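Local atomic coordinates of NDP-rhamnosyltransferase (Saccharopolyspora spinosa, PDB entry 3TSA), a protein that is a glycosyltransferase of the GT-B fold, built from two Rossmann-like domains that face each other across a cleft. Residues 319-322 with 323-327. Sequence-based numbering, arbitrary orientation.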
loop_
_atom_site.group_PDB
_atom_site.type_symbol
_atom_site.label_atom_id
_atom_site.label_comp_id
_atom_site.label_asym_id
_atom_site.label_seq_id
_atom_site.Cartn_x
_atom_site.Cartn_y
_atom_site.Cartn_z
ATOM N N PHE A 319 4.085 17.528 23.517
ATOM C CA PHE A 319 4.921 18.468 24.293
ATOM C C PHE A 319 6.364 18.147 24.280
ATOM O O PHE A 319 7.168 19.029 24.136
ATOM C CB PHE A 319 4.377 18.534 25.774
ATOM C CG PHE A 319 2.946 19.029 25.768
ATOM C CD1 PHE A 319 2.722 20.413 25.681
ATOM C CD2 PHE A 319 1.874 18.118 25.753
ATOM C CE1 PHE A 319 1.347 20.922 25.569
ATOM C CE2 PHE A 319 0.517 18.614 25.645
ATOM C CZ PHE A 319 0.287 19.987 25.500
ATOM N N ASP A 320 6.703 16.856 24.483
ATOM C CA ASP A 320 8.083 16.394 24.371
ATOM C C ASP A 320 8.657 16.653 23.003
ATOM O O ASP A 320 9.737 17.252 22.917
ATOM C CB ASP A 320 8.119 14.891 24.714
ATOM C CG ASP A 320 7.876 14.677 26.206
ATOM O OD1 ASP A 320 8.856 14.922 26.960
ATOM O OD2 ASP A 320 6.778 14.309 26.593
ATOM N N TYR A 321 7.941 16.258 21.936
ATOM C CA TYR A 321 8.493 16.516 20.605
ATOM C C TYR A 321 8.678 18.014 20.407
ATOM O O TYR A 321 9.706 18.452 19.929
ATOM C CB TYR A 321 7.542 16.042 19.524
ATOM C CG TYR A 321 8.032 16.369 18.187
ATOM C CD1 TYR A 321 9.037 15.606 17.608
ATOM C CD2 TYR A 321 7.485 17.437 17.468
ATOM C CE1 TYR A 321 9.547 15.934 16.298
ATOM C CE2 TYR A 321 7.954 17.785 16.186
ATOM C CZ TYR A 321 8.981 17.024 15.628
ATOM O OH TYR A 321 9.462 17.277 14.369
ATOM N N ALA A 322 7.677 18.807 20.782
ATOM C CA ALA A 322 7.776 20.250 20.550
ATOM C C ALA A 322 8.998 20.898 21.270
ATOM O O ALA A 322 9.702 21.706 20.655
ATOM C CB ALA A 322 6.454 20.980 20.943
ATOM N N ARG A 323 9.184 20.573 22.554
ATOM C CA ARG A 323 10.267 21.075 23.344
ATOM C C ARG A 323 11.622 20.613 22.755
ATOM O O ARG A 323 12.585 21.430 22.680
ATOM C CB ARG A 323 10.166 20.627 24.829
ATOM C CG ARG A 323 9.114 21.351 25.642
ATOM C CD ARG A 323 9.349 21.016 27.147
ATOM N NE ARG A 323 9.275 19.554 27.450
ATOM C CZ ARG A 323 8.187 19.027 28.021
ATOM N NH1 ARG A 323 7.143 19.802 28.233
ATOM N NH2 ARG A 323 8.142 17.752 28.314
ATOM N N ASN A 324 11.642 19.385 22.288
ATOM C CA ASN A 324 12.950 18.869 21.906
ATOM C C ASN A 324 13.313 19.375 20.535
ATOM O O ASN A 324 14.483 19.719 20.281
ATOM C CB ASN A 324 12.942 17.341 21.941
ATOM C CG ASN A 324 12.758 16.795 23.406
ATOM O OD1 ASN A 324 12.751 17.556 24.421
ATOM N ND2 ASN A 324 12.483 15.498 23.469
ATOM N N LEU A 325 12.314 19.523 19.670
ATOM C CA LEU A 325 12.540 20.145 18.360
ATOM C C LEU A 325 13.071 21.593 18.500
ATOM O O LEU A 325 14.001 22.010 17.829
ATOM C CB LEU A 325 11.212 20.199 17.598
ATOM C CG LEU A 325 11.458 20.748 16.158
ATOM C CD1 LEU A 325 12.028 19.700 15.293
ATOM C CD2 LEU A 325 10.249 21.250 15.475
ATOM N N ALA A 326 12.444 22.378 19.360
ATOM C CA ALA A 326 12.908 23.760 19.626
ATOM C C ALA A 326 14.296 23.775 20.203
ATOM O O ALA A 326 15.105 24.591 19.802
ATOM C CB ALA A 326 11.914 24.475 20.597
ATOM N N ALA A 327 14.569 22.874 21.134
ATOM C CA ALA A 327 15.935 22.835 21.703
ATOM C C ALA A 327 16.959 22.579 20.626
ATOM O O ALA A 327 18.082 23.115 20.677
ATOM C CB ALA A 327 16.035 21.830 22.844
HETATM O O HOH W 1 11.358 14.537 26.121
#
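Phe319 and Arg323 are joined by one of the i to i+4 backbone bonds that make residues 319-322 and 323-327 one continuous stretch of alpha-helix: Arg323 N donates to Phe319 O at 3.0 Å and 167°. Asn324 N, Leu325 N and Ala326 N reach Asp320 O, Tyr321 O and Ala322 O in the same way, the Asn324 bond being the most bent of the four. On the polar side, Arg323 folds back along the helix, its chain bent at chi3 (-59°), which sets Phe319 O under one guanidinium face, offset toward its rim, and brings NH2 to 3.2 Å from Asp320 OD1. The pair is a salt bridge, but the hydrogen bond within it is weak, the carboxylate and guanidinium planes standing 80° apart; the stronger partner of NH2 is Gly77 O, outside the two segments. A water donates to Asp320 OD1 at 2.7 Å and accepts from Asn324 ND2 at 3.0 Å, closing a bridge one turn long; ND2 also bonds Leu186 O. On the buried side, Tyr321 and Leu325 run alongside each other, CG anti to the backbone N in both, and Leu325 CD1 lies 3.6 Å from Tyr321 OH. That hydroxyl is hydrogen-bonded to Gln309 and Thr303. Helix 318-327 is the crossover of a beta-alpha-beta unit: Ala322 and Leu325 pack on strand 309-311, Ala322 and Ala326 meet Cys333 of strand 331-333, and Tyr321 rests against helix 296-304.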